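Local structure of iodotyrosine deiodinase (Thermotoga neapolitana, 6TYK) at residues E54-K57 and G58-R62; G122-L125 and L126-E130; K2-Y5 and D6-K9. The protein removes halogen from halotyrosines such as 3-iodo-L-tyrosine and 3,5-diiodo-L-tyrosine, using FMN as cofactor and working as a homodimer of the nitroreductase family. All blocks are in the same frame, centred on the assembly; numbering follows the deposited sequence.

How the contacts relate
Each contact joins neighbouring turns within its own helix, yet their surroundings differ. Contact 2, in the second half of helix 113-130, is buried and mostly aliphatic, its leucines packing against the sheet, helix 24-35 and the second subunit. Contact 1 opens helix 54-74 on the other side of the chain's centre, about 25 Å from contact 2 between centres; it has an apolar side, one buried lysine and a watered polar side. Contact 3 caps and begins helix 4-10, with charged groups at its surface. Contacts 2 and 3 touch through Leu7, Leu126 and Glu129, and both meet the second subunit at several residues; contact 1 touches neither and reaches that subunit through Leu56.

Contact 1 (E54-K57 and G58-R62); sequences EKLK and GQIRR
Leu56 and Ile60, one turn apart on helix 54-74, make the close-packed side of this contact. Their side chains slant past each other, with Leu56 CG 4.2 Å from Ile60 CD1. CG1 of Ile60 stands beside its own backbone N (chi1 -70°), which brings this branch back along the helix to 3.4 Å from Leu56 O. Both residues rest on Val51 of strand 46-51; Ile60 also meets Leu149, and Leu56 packs on Asn184 of the second subunit. Underneath, regular i to i+4 hydrogen bonds run from Gly58 N to Glu54 O through Arg61 N to Lys57 O. Lys57 carries a buried charge: its NZ forms a salt bridge with Glu54 OE2 at 3.0 Å, approaching from the syn side but 32° out of the carboxylate plane, and hydrogen bonds to Ala98 O and Lys96 O grip the same amine. The flank bearing Lys55, Gln59 and Arg62 is looser and watered. The side chains of Lys55 and Gln59 come no nearer than 4.0 Å, between Lys55 CE and Gln59 NE2, and a water accepts from both, at 3.1 Å from Lys55 NZ and only weakly from Gln59 NE2. A second water donates to Lys55 O at 2.8 Å and accepts from Arg62 NH2, lying in plane at the edge of the guanidinium. Gly58 O sits over the centre of one face of that group. Apolar packing on one flank and water-bridged polar groups on another mark an amphipathic helix laid against the sheet of the nitroreductase fold.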
# COMPACT_ATOMS: atom_id res chain seq x y z
N GLU A 54 -12.46 6.19 25.62
CA GLU A 54 -13.62 5.33 25.46
C GLU A 54 -14.83 6.07 24.90
O GLU A 54 -15.54 5.54 24.06
CB GLU A 54 -13.99 4.60 26.77
CG GLU A 54 -13.03 3.47 27.15
CD GLU A 54 -12.90 2.37 26.10
OE1 GLU A 54 -13.86 2.11 25.34
OE2 GLU A 54 -11.82 1.76 26.04
N LYS A 55 -15.07 7.30 25.36
CA LYS A 55 -16.19 8.07 24.84
C LYS A 55 -16.01 8.34 23.34
O LYS A 55 -16.95 8.23 22.56
CB LYS A 55 -16.34 9.39 25.60
CG LYS A 55 -17.33 10.35 24.97
CD LYS A 55 -17.30 11.71 25.65
CE LYS A 55 -18.32 12.65 25.04
NZ LYS A 55 -19.71 12.15 25.21
N LEU A 56 -14.80 8.70 22.95
CA LEU A 56 -14.54 8.99 21.54
C LEU A 56 -14.67 7.73 20.68
O LEU A 56 -15.23 7.78 19.59
CB LEU A 56 -13.17 9.63 21.37
CG LEU A 56 -12.76 9.97 19.95
CD1 LEU A 56 -13.78 10.88 19.30
CD2 LEU A 56 -11.39 10.63 20.00
N LYS A 57 -14.16 6.60 21.17
CA LYS A 57 -14.31 5.35 20.44
C LYS A 57 -15.78 5.05 20.25
O LYS A 57 -16.19 4.59 19.20
CB LYS A 57 -13.64 4.17 21.17
CG LYS A 57 -12.12 4.26 21.19
CD LYS A 57 -11.45 2.95 21.57
CE LYS A 57 -12.20 2.20 22.63
NZ LYS A 57 -11.40 1.06 23.16
N GLY A 58 -16.58 5.33 21.28
CA GLY A 58 -18.00 5.09 21.21
C GLY A 58 -18.66 5.96 20.15
O GLY A 58 -19.52 5.49 19.40
N GLN A 59 -18.27 7.22 20.09
CA GLN A 59 -18.80 8.13 19.07
C GLN A 59 -18.44 7.64 17.68
O GLN A 59 -19.28 7.61 16.78
CB GLN A 59 -18.29 9.55 19.29
CG GLN A 59 -18.78 10.21 20.57
CD GLN A 59 -18.10 11.54 20.82
OE1 GLN A 59 -16.88 11.65 20.73
NE2 GLN A 59 -18.89 12.56 21.13
N ILE A 60 -17.18 7.24 17.51
CA ILE A 60 -16.73 6.74 16.22
C ILE A 60 -17.50 5.47 15.86
O ILE A 60 -17.98 5.33 14.74
CB ILE A 60 -15.21 6.48 16.23
CG1 ILE A 60 -14.47 7.82 16.29
CG2 ILE A 60 -14.79 5.69 14.98
CD1 ILE A 60 -12.98 7.70 16.48
N ARG A 61 -17.65 4.57 16.83
CA ARG A 61 -18.38 3.34 16.59
C ARG A 61 -19.80 3.62 16.15
O ARG A 61 -20.26 3.04 15.17
CB ARG A 61 -18.42 2.47 17.84
CG ARG A 61 -19.21 1.18 17.65
CD ARG A 61 -18.98 0.23 18.80
NE ARG A 61 -19.21 0.87 20.08
CZ ARG A 61 -20.41 1.09 20.60
NH1 ARG A 61 -21.49 0.72 19.93
NH2 ARG A 61 -20.52 1.68 21.78
N ARG A 62 -20.50 4.48 16.88
CA ARG A 62 -21.90 4.71 16.56
C ARG A 62 -22.10 5.40 15.21
O ARG A 62 -23.02 5.07 14.47
CB ARG A 62 -22.60 5.45 17.70
CG ARG A 62 -22.70 4.59 18.95
CD ARG A 62 -23.51 5.25 20.04
NE ARG A 62 -22.80 6.40 20.58
CZ ARG A 62 -21.94 6.35 21.60
NH1 ARG A 62 -21.72 5.21 22.24
NH2 ARG A 62 -21.33 7.45 21.99
O HOH W 1 -19.40 7.59 23.77
O HOH W 2 -21.71 12.74 22.90

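Contact 2 (G122-L125 and L126-E130); sequences GYLL and LALEE
Leu126 N reaches back one turn to Gly122 O in a long, weak hydrogen bond of 3.3 Å, the first of four that tie residues 122-125 to 126-130 as continuous alpha helix. The next three tighten: Leu128 N lies 2.9 Å from Leu124 O, with Ala127 N bonded to Tyr123 O before it and Glu129 N to Leu125 O after it. Among the side chains, Leu124 and Leu128 carry the contact, lying side by side and pointing the same way, with Leu124 CD2 3.6 Å from Leu128 CD1. Their first torsions bring them together: CG of Leu124 is anti to its backbone N (chi1 -157°), while that of Leu128 lies beside its own N (chi1 -71°), a turn that brings Leu128 CG back to 3.4 Å from Leu124 O. Leu125 joins this pair more distantly, its CD2 4.5 Å from Leu128 CD1. On another flank Leu126 folds back over the preceding turn, setting its CG 3.6 Å from Gly122 O. Neighbours cover the helix on several sides: Leu125 and Leu128 press on Leu162 and Val164 of strand 156-165, Leu124 and Ala127 on Ser30 of helix 24-35. Across the dimer interface Tyr123 packs on Gly122 of the second subunit, and Leu126 on Tyr123 of that subunit. With the Leu125 side chain also about 6 Å from a bound FMN, this is the central interface helix of the dimeric nitroreductase fold, which binds its flavin where the two subunits meet.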
# COMPACT_ATOMS: atom_id res chain seq x y z
N GLY A 122 0.69 -1.38 4.18
CA GLY A 122 1.19 -2.73 4.00
C GLY A 122 2.34 -3.04 4.94
O GLY A 122 2.35 -4.08 5.59
N TYR A 123 3.31 -2.12 5.02
CA TYR A 123 4.40 -2.27 5.98
C TYR A 123 3.83 -2.39 7.39
O TYR A 123 4.24 -3.24 8.18
CB TYR A 123 5.31 -1.04 5.97
CG TYR A 123 6.37 -0.97 4.88
CD1 TYR A 123 6.13 -1.40 3.59
CD2 TYR A 123 7.61 -0.42 5.17
CE1 TYR A 123 7.10 -1.30 2.61
CE2 TYR A 123 8.59 -0.30 4.20
CZ TYR A 123 8.33 -0.75 2.92
OH TYR A 123 9.30 -0.65 1.95
N LEU A 124 2.91 -1.49 7.71
CA LEU A 124 2.34 -1.38 9.05
C LEU A 124 1.70 -2.69 9.49
O LEU A 124 1.92 -3.16 10.61
CB LEU A 124 1.32 -0.24 9.07
CG LEU A 124 0.99 0.42 10.39
CD1 LEU A 124 0.32 1.77 10.13
CD2 LEU A 124 0.10 -0.47 11.23
N LEU A 125 0.91 -3.30 8.61
CA LEU A 125 0.23 -4.54 8.96
C LEU A 125 1.20 -5.68 9.23
O LEU A 125 0.98 -6.49 10.13
CB LEU A 125 -0.75 -4.95 7.87
CG LEU A 125 -1.88 -3.96 7.59
CD1 LEU A 125 -2.82 -4.55 6.55
CD2 LEU A 125 -2.63 -3.61 8.86
N LEU A 126 2.27 -5.76 8.44
CA LEU A 126 3.29 -6.77 8.69
C LEU A 126 3.98 -6.54 10.03
O LEU A 126 4.27 -7.49 10.76
CB LEU A 126 4.30 -6.81 7.55
CG LEU A 126 3.72 -7.35 6.25
CD1 LEU A 126 4.66 -7.09 5.08
CD2 LEU A 126 3.41 -8.83 6.39
N ALA A 127 4.24 -5.27 10.37
CA ALA A 127 4.87 -4.95 11.65
C ALA A 127 3.98 -5.32 12.83
O ALA A 127 4.45 -5.84 13.84
CB ALA A 127 5.25 -3.46 11.70
N LEU A 128 2.68 -5.06 12.70
CA LEU A 128 1.76 -5.43 13.76
C LEU A 128 1.80 -6.94 13.95
O LEU A 128 1.82 -7.43 15.08
CB LEU A 128 0.34 -4.96 13.45
CG LEU A 128 0.11 -3.46 13.51
CD1 LEU A 128 -1.31 -3.16 13.09
CD2 LEU A 128 0.35 -2.92 14.92
N GLU A 129 1.82 -7.68 12.85
CA GLU A 129 1.87 -9.13 12.94
C GLU A 129 3.14 -9.57 13.67
O GLU A 129 3.09 -10.46 14.51
CB GLU A 129 1.78 -9.78 11.55
CG GLU A 129 1.92 -11.29 11.58
CD GLU A 129 0.66 -12.00 12.05
OE1 GLU A 129 -0.39 -11.33 12.16
OE2 GLU A 129 0.71 -13.22 12.31
N GLU A 130 4.26 -8.93 13.37
CA GLU A 130 5.52 -9.28 14.03
C GLU A 130 5.42 -9.09 15.55
O GLU A 130 6.04 -9.83 16.32
CB GLU A 130 6.68 -8.45 13.46
CG GLU A 130 8.03 -8.84 14.05
CD GLU A 130 9.16 -7.95 13.59
OE1 GLU A 130 8.88 -6.81 13.17
OE2 GLU A 130 10.33 -8.39 13.64

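Contact 3 (K2-Y5 and D6-K9); sequences KMLY and DLAK
Tyr5 and Lys9 meet one turn apart, the aliphatic chain of the lysine slanting past the phenol. Lys9 CB lies over one ring face, offset toward the rim, and CD comes 3.7 Å from Tyr5 CE2; farther out, Lys9 CE is 3.8 Å from Tyr5 OH. CG of Tyr5 is anti to its backbone N (chi1 177°), which carries the ring forward along the helix toward Lys9. Exchanging this tyrosine for a serine would probably strip the lysine chain of its aromatic support and let it swing. Asp6 lies near the ring's base, on the Lys9 CB side of its plane, its carboxylate turned 70° from the ring. Its OD2 accepts from Met3 N at 3.1 Å, on the anti side: the N3-to-N-cap half of a capping box. Met3 O takes weak bonds from Asp6 N and Leu7 N, and straighter helical geometry follows with Ala8 N to Leu4 O, 2.9 Å. The second subunit helps place this first turn, its Glu130 OE2 and Tyr29 OH bonding to Leu4 N and Tyr5 N. Helix 4-10 lies between two copies of helix 113-130, Leu7 on Leu126 of its own chain and Leu4 on Leu126 of the second subunit.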
# COMPACT_ATOMS: atom_id res chain seq x y z
N LYS A 2 12.43 -18.75 8.92
CA LYS A 2 11.72 -17.47 8.94
C LYS A 2 11.87 -16.72 7.62
O LYS A 2 12.96 -16.26 7.29
CB LYS A 2 12.22 -16.60 10.09
CG LYS A 2 11.92 -17.13 11.48
CD LYS A 2 12.32 -16.12 12.54
CE LYS A 2 11.88 -16.57 13.93
NZ LYS A 2 12.20 -15.55 14.96
N MET A 3 10.78 -16.60 6.88
CA MET A 3 10.76 -15.80 5.67
C MET A 3 9.65 -14.75 5.78
O MET A 3 8.69 -14.93 6.53
CB MET A 3 10.52 -16.67 4.43
CG MET A 3 11.59 -17.71 4.17
SD MET A 3 13.19 -17.01 3.70
CE MET A 3 12.75 -16.09 2.23
N LEU A 4 9.79 -13.66 5.03
CA LEU A 4 8.74 -12.67 4.96
C LEU A 4 7.44 -13.33 4.50
O LEU A 4 6.36 -12.98 4.95
CB LEU A 4 9.12 -11.55 4.00
CG LEU A 4 8.11 -10.41 3.88
CD1 LEU A 4 8.03 -9.64 5.20
CD2 LEU A 4 8.48 -9.48 2.74
N TYR A 5 7.57 -14.29 3.59
CA TYR A 5 6.41 -15.02 3.11
C TYR A 5 5.62 -15.64 4.26
O TYR A 5 4.40 -15.60 4.27
CB TYR A 5 6.79 -16.12 2.11
CG TYR A 5 5.59 -16.92 1.67
CD1 TYR A 5 4.72 -16.43 0.71
CD2 TYR A 5 5.30 -18.15 2.25
CE1 TYR A 5 3.61 -17.14 0.31
CE2 TYR A 5 4.18 -18.87 1.87
CZ TYR A 5 3.34 -18.36 0.89
OH TYR A 5 2.23 -19.07 0.50
N ASP A 6 6.32 -16.23 5.23
CA ASP A 6 5.66 -16.86 6.35
C ASP A 6 4.89 -15.84 7.18
O ASP A 6 3.80 -16.11 7.67
CB ASP A 6 6.68 -17.60 7.22
CG ASP A 6 7.39 -18.71 6.46
OD1 ASP A 6 6.70 -19.48 5.76
OD2 ASP A 6 8.63 -18.80 6.56
N LEU A 7 5.45 -14.64 7.31
CA LEU A 7 4.80 -13.58 8.07
C LEU A 7 3.54 -13.11 7.33
O LEU A 7 2.46 -12.99 7.92
CB LEU A 7 5.76 -12.42 8.25
CG LEU A 7 5.28 -11.26 9.12
CD1 LEU A 7 5.18 -11.68 10.59
CD2 LEU A 7 6.22 -10.08 8.95
N ALA A 8 3.70 -12.86 6.03
CA ALA A 8 2.57 -12.46 5.19
C ALA A 8 1.49 -13.53 5.16
O ALA A 8 0.29 -13.24 5.21
CB ALA A 8 3.05 -12.14 3.78
N LYS A 9 1.91 -14.79 5.08
CA LYS A 9 0.96 -15.88 5.00
C LYS A 9 0.14 -15.98 6.28
O LYS A 9 -1.08 -16.18 6.23
CB LYS A 9 1.66 -17.20 4.70
CG LYS A 9 0.69 -18.32 4.36
CD LYS A 9 1.38 -19.64 4.11
CE LYS A 9 0.40 -20.62 3.45
NZ LYS A 9 -1.02 -20.31 3.80